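Local coordinates for glutamate receptor 1 (Adineta vaga, PDB 4IO5), which probably works as a glutamate-gated ion channel, of which this piece is the extracellular ligand-binding domain, here holding alanine, at residues A[133-138]-A[176-181]; A[91-96]-A[211-216]. One frame throughout, in Å; residues are numbered along the deposited sequence.

Contact 1. Residues A[133-138]-A[176-181]; sequences IGIRIG and VSFMDI. With ALA (alanine), chain C.
Two parallel neighbours in the sheet of one lobe of this clamshell ligand-binding domain, strands 133-136 and 176-180, pair at one end and splay apart toward the bound alanine. Where they are close, Gly134 N gives a straight hydrogen bond of 3.0 Å to Val176 O, running nearly along the C=O axis. Beside it Ile133 and Val176 run alongside each other on the same face of the sheet, Ile133 CG1 4.0 Å from Val176 CG2. Beyond this pair the segment axes diverge at 32°, and side chains take over from the backbone. Ser177 turns OG away from its own backbone N (chi1 -169°), which carries the hydroxyl to Gly134 O at 2.5 Å, above the carbonyl plane. The same OG accepts from water 1 at 3.0 Å, and that water takes the backbone N-H of Arg136. Were Ser177 an alanine, Gly134 O would probably lose this donor, and water 1 would lose the acceptor that ties it to strand 176-180. Further on, Ile135 CD1 leans obliquely against the Phe178 ring, 3.6 Å from CD2, while Phe202 meets that ring edge-to-face. The Arg136 chain bends at chi3 (-76°) and brings NH2 to Phe178 O at 2.9 Å, a weak bond made at the guanidinium edge. At the far end Asp180 OD2 accepts from the alanine N at 2.7 Å, with OD1 tied to Asn105 ND2. The aspartate thus meets the ligand's amino group while a second-shell amide steadies its other oxygen, an arrangement that would favour a protonated, positively charged amine.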
# COMPACT_ATOMS: atom_id res chain seq x y z
N ILE A 133 9.90 25.87 -10.52
CA ILE A 133 9.66 24.54 -10.00
C ILE A 133 10.67 23.58 -10.62
O ILE A 133 10.64 23.34 -11.81
CB ILE A 133 8.23 24.12 -10.35
CG1 ILE A 133 7.24 25.21 -9.91
CG2 ILE A 133 7.89 22.79 -9.74
CD1 ILE A 133 5.79 24.91 -10.20
N GLY A 134 11.57 23.03 -9.80
CA GLY A 134 12.52 22.04 -10.26
C GLY A 134 11.94 20.63 -10.13
O GLY A 134 11.35 20.24 -9.10
N ILE A 135 12.09 19.85 -11.19
CA ILE A 135 11.52 18.51 -11.24
C ILE A 135 12.57 17.53 -11.75
O ILE A 135 13.16 17.74 -12.77
CB ILE A 135 10.29 18.42 -12.16
CG1 ILE A 135 9.16 19.30 -11.61
CG2 ILE A 135 9.81 16.97 -12.28
CD1 ILE A 135 8.54 18.79 -10.39
N ARG A 136 12.82 16.46 -11.00
CA ARG A 136 13.78 15.45 -11.43
C ARG A 136 13.15 14.60 -12.53
O ARG A 136 12.11 13.97 -12.35
CB ARG A 136 14.23 14.58 -10.24
CG ARG A 136 15.26 15.23 -9.35
CD ARG A 136 15.55 14.45 -8.07
NE ARG A 136 14.45 14.65 -7.11
CZ ARG A 136 13.76 13.68 -6.51
NH1 ARG A 136 14.03 12.38 -6.73
NH2 ARG A 136 12.78 14.04 -5.67
N ILE A 137 13.80 14.58 -13.69
CA ILE A 137 13.26 13.85 -14.83
C ILE A 137 13.29 12.35 -14.54
O ILE A 137 14.15 11.88 -13.78
CB ILE A 137 14.01 14.18 -16.13
CG1 ILE A 137 15.45 13.70 -16.08
CG2 ILE A 137 13.95 15.70 -16.41
CD1 ILE A 137 16.01 13.44 -17.46
N GLY A 138 12.30 11.64 -15.08
CA GLY A 138 12.24 10.18 -14.92
C GLY A 138 11.85 9.75 -13.52
O GLY A 138 12.23 8.68 -13.08
N VAL A 176 11.01 25.63 -5.38
CA VAL A 176 10.50 24.37 -4.86
C VAL A 176 10.90 23.18 -5.72
O VAL A 176 11.29 23.31 -6.87
CB VAL A 176 8.95 24.35 -4.74
CG1 VAL A 176 8.46 25.40 -3.78
CG2 VAL A 176 8.29 24.56 -6.12
N SER A 177 10.80 22.00 -5.11
CA SER A 177 10.74 20.74 -5.87
C SER A 177 9.80 19.77 -5.14
O SER A 177 9.18 20.14 -4.13
CB SER A 177 12.12 20.13 -6.06
OG SER A 177 12.11 19.07 -7.00
N PHE A 178 9.65 18.56 -5.68
CA PHE A 178 8.83 17.51 -5.05
C PHE A 178 9.74 16.36 -4.62
O PHE A 178 10.71 16.03 -5.30
CB PHE A 178 7.82 16.90 -6.04
CG PHE A 178 6.84 17.88 -6.66
CD1 PHE A 178 6.50 19.05 -6.03
CD2 PHE A 178 6.24 17.57 -7.87
CE1 PHE A 178 5.59 19.93 -6.62
CE2 PHE A 178 5.33 18.43 -8.45
CZ PHE A 178 4.99 19.61 -7.83
N MET A 179 9.37 15.70 -3.54
CA MET A 179 10.21 14.63 -3.04
C MET A 179 9.36 13.65 -2.25
O MET A 179 8.48 14.05 -1.49
CB MET A 179 11.31 15.18 -2.14
CG MET A 179 12.39 14.23 -1.83
SD MET A 179 13.83 15.07 -1.05
CE MET A 179 14.81 13.63 -0.77
N ASP A 180 9.65 12.36 -2.41
CA ASP A 180 9.02 11.34 -1.58
C ASP A 180 9.24 11.65 -0.11
O ASP A 180 10.31 12.09 0.29
CB ASP A 180 9.63 9.95 -1.82
CG ASP A 180 9.37 9.38 -3.19
OD1 ASP A 180 8.34 9.72 -3.86
OD2 ASP A 180 10.22 8.54 -3.60
N ILE A 181 8.22 11.38 0.70
CA ILE A 181 8.21 11.82 2.08
C ILE A 181 9.27 11.16 2.97
O ILE A 181 9.84 11.83 3.87
CB ILE A 181 6.81 11.57 2.68
CG1 ILE A 181 6.68 12.22 4.05
CG2 ILE A 181 6.49 10.09 2.71
CD1 ILE A 181 5.25 12.17 4.59
N ALA C . 10.18 7.09 -5.91
CA ALA C . 10.46 7.95 -7.07
C ALA C . 10.26 7.20 -8.35
O ALA C . 10.16 5.94 -8.32
CB ALA C . 11.87 8.50 -6.98
OXT ALA C . 10.21 7.78 -9.44
O HOH W 1 11.75 16.39 -8.27

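Contact 2. Residues A[91-96]-A[211-216]; sequences ARREIV and TPKEWL. With ALA (alanine), chain C.
One direct hydrogen bond and one water bridge join Lys213 to the chain that leaves helix 90-93. Lys213 NZ donates to Glu94 O at 3.1 Å, tilted modestly from the carbonyl plane. Water 2 makes the second link, donating to Ile95 O and accepting from Lys213 N, each at 2.9 Å. Within 91-96, Arg92 O receives both Ile95 N and Val96 N, and Arg93 NH1 bonds to Val96 O at 3.1 Å from above the carbonyl plane.

Van der Waals contact fills in the rest. The Lys213 chain, bent at chi3 (-69°), lies over the backbone from Val96 back to Glu94: CG sits 3.6 Å from Val96 C, and CE reaches the carbonyls of Glu94 and Ile95. Val96 CB rests 3.5 Å from Thr211 O, its side chain otherwise packing on Val71 of helix 67-75.

The side chains of Arg93 and Glu94 find their salt-bridge partners in the second subunit: Arg93 NE with Asp222 and Glu94 OE1 with Lys219 of that chain, so this edge belongs to the dimer interface.

Arg92 does not touch 211-216; it serves the ligand instead. Its chain runs extended from CG to NE and presents the guanidinium edge to the ligand: NH1 reaches alanine O at 2.8 Å, almost straight at 176°, and NH2 reaches OXT at 2.9 Å. This two-pronged grip on the alpha-carboxylate by an arginine on a short helix is the hallmark of ionotropic glutamate receptor ligand-binding domains, here in the lobe across the cleft from strand 176-180.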
# COMPACT_ATOMS: atom_id res chain seq x y z
N ALA A 91 2.13 3.71 -15.81
CA ALA A 91 3.03 3.68 -16.95
C ALA A 91 4.14 2.62 -16.79
O ALA A 91 4.48 1.91 -17.77
CB ALA A 91 3.62 5.04 -17.15
N ARG A 92 4.69 2.47 -15.58
CA ARG A 92 5.75 1.48 -15.41
C ARG A 92 5.17 0.06 -15.44
O ARG A 92 5.79 -0.86 -15.95
CB ARG A 92 6.51 1.73 -14.11
CG ARG A 92 7.35 2.96 -14.14
CD ARG A 92 7.78 3.39 -12.72
NE ARG A 92 8.56 4.62 -12.81
CZ ARG A 92 9.10 5.22 -11.77
NH1 ARG A 92 8.92 4.73 -10.55
NH2 ARG A 92 9.82 6.32 -11.94
N ARG A 93 3.96 -0.10 -14.92
CA ARG A 93 3.31 -1.41 -14.86
C ARG A 93 2.99 -1.96 -16.26
O ARG A 93 2.86 -3.16 -16.45
CB ARG A 93 2.03 -1.31 -14.04
CG ARG A 93 1.30 -2.64 -13.89
CD ARG A 93 2.06 -3.61 -13.00
NE ARG A 93 1.44 -4.93 -12.99
CZ ARG A 93 1.58 -5.87 -13.93
NH1 ARG A 93 2.40 -5.69 -14.96
NH2 ARG A 93 0.95 -7.05 -13.79
N GLU A 94 2.92 -1.08 -17.26
CA GLU A 94 2.80 -1.52 -18.65
C GLU A 94 3.99 -2.36 -19.10
O GLU A 94 3.81 -3.22 -19.95
CB GLU A 94 2.63 -0.33 -19.61
CG GLU A 94 1.34 0.43 -19.44
CD GLU A 94 0.13 -0.23 -20.13
OE1 GLU A 94 0.23 -1.39 -20.62
OE2 GLU A 94 -0.94 0.42 -20.16
N ILE A 95 5.19 -2.13 -18.55
CA ILE A 95 6.39 -2.75 -19.05
C ILE A 95 7.12 -3.69 -18.08
O ILE A 95 7.98 -4.46 -18.50
CB ILE A 95 7.40 -1.72 -19.63
CG1 ILE A 95 7.85 -0.71 -18.56
CG2 ILE A 95 6.76 -1.03 -20.82
CD1 ILE A 95 9.12 0.09 -18.95
N VAL A 96 6.77 -3.59 -16.81
CA VAL A 96 7.32 -4.47 -15.77
C VAL A 96 6.22 -4.82 -14.77
O VAL A 96 5.15 -4.19 -14.75
CB VAL A 96 8.51 -3.82 -14.98
CG1 VAL A 96 9.69 -3.49 -15.90
CG2 VAL A 96 8.06 -2.59 -14.23
N THR A 211 9.99 -6.47 -11.02
CA THR A 211 10.29 -7.78 -11.57
C THR A 211 9.88 -7.81 -13.04
O THR A 211 9.15 -6.96 -13.51
CB THR A 211 9.57 -8.89 -10.82
OG1 THR A 211 8.20 -8.97 -11.22
CG2 THR A 211 9.60 -8.69 -9.32
N PRO A 212 10.31 -8.83 -13.78
CA PRO A 212 9.76 -8.97 -15.11
C PRO A 212 8.26 -9.26 -15.08
O PRO A 212 7.74 -9.83 -14.13
CB PRO A 212 10.50 -10.19 -15.66
CG PRO A 212 11.77 -10.23 -14.87
CD PRO A 212 11.37 -9.83 -13.52
N LYS A 213 7.56 -8.90 -16.15
CA LYS A 213 6.19 -9.35 -16.29
C LYS A 213 6.09 -10.87 -16.37
O LYS A 213 6.96 -11.53 -16.90
CB LYS A 213 5.52 -8.72 -17.51
CG LYS A 213 5.40 -7.20 -17.38
CD LYS A 213 4.52 -6.63 -18.50
CE LYS A 213 5.21 -6.76 -19.83
NZ LYS A 213 4.42 -6.07 -20.88
N GLU A 214 5.00 -11.40 -15.83
CA GLU A 214 4.73 -12.84 -15.83
C GLU A 214 5.90 -13.68 -15.30
O GLU A 214 6.26 -14.71 -15.88
CB GLU A 214 4.33 -13.28 -17.24
CG GLU A 214 3.12 -12.53 -17.75
CD GLU A 214 2.92 -12.69 -19.25
OE1 GLU A 214 3.45 -13.65 -19.83
OE2 GLU A 214 2.24 -11.84 -19.84
N TRP A 215 6.49 -13.22 -14.21
CA TRP A 215 7.73 -13.79 -13.70
C TRP A 215 7.48 -15.10 -13.00
O TRP A 215 6.59 -15.20 -12.17
CB TRP A 215 8.30 -12.83 -12.65
CG TRP A 215 9.71 -13.01 -12.26
CD1 TRP A 215 10.76 -13.37 -13.06
CD2 TRP A 215 10.26 -12.82 -10.95
NE1 TRP A 215 11.91 -13.41 -12.34
CE2 TRP A 215 11.63 -13.07 -11.04
CE3 TRP A 215 9.71 -12.45 -9.72
CZ2 TRP A 215 12.47 -12.98 -9.93
CZ3 TRP A 215 10.53 -12.35 -8.63
CH2 TRP A 215 11.91 -12.61 -8.74
N LEU A 216 8.37 -16.07 -13.25
CA LEU A 216 8.29 -17.42 -12.68
C LEU A 216 8.25 -17.40 -11.15
O LEU A 216 7.56 -18.21 -10.52
CB LEU A 216 9.51 -18.21 -13.16
CG LEU A 216 9.64 -19.68 -12.80
CD1 LEU A 216 8.48 -20.45 -13.40
CD2 LEU A 216 10.99 -20.22 -13.30
N ALA C . 10.18 7.09 -5.91
CA ALA C . 10.46 7.95 -7.07
C ALA C . 10.26 7.20 -8.35
O ALA C . 10.16 5.94 -8.32
CB ALA C . 11.87 8.50 -6.98
OXT ALA C . 10.21 7.78 -9.44
O HOH W 2 8.99 -7.11 -18.00

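Overall arrangement
The two contacts grip the two charged groups of one small ligand. From contact 1 comes Asp180 at the amino group, from contact 2 Arg92 at the carboxylate, while Asp85, Thr87 and Ala140 add further hydrogen bonds to the alanine. The centres of the two contacts lie about 25 Å apart, yet they touch near the ligand, where Gly138 O packs 3.6 Å from Arg92 NH2. Contact 1 is buried, about 12 Å from the centre of the chain; contact 2 lies farther out, about 18 Å, and borders the second subunit. In sequence, both segments of 133-138 with 176-181 fall between 91-96 and 211-216, as expected when the chain enters the second lobe and returns.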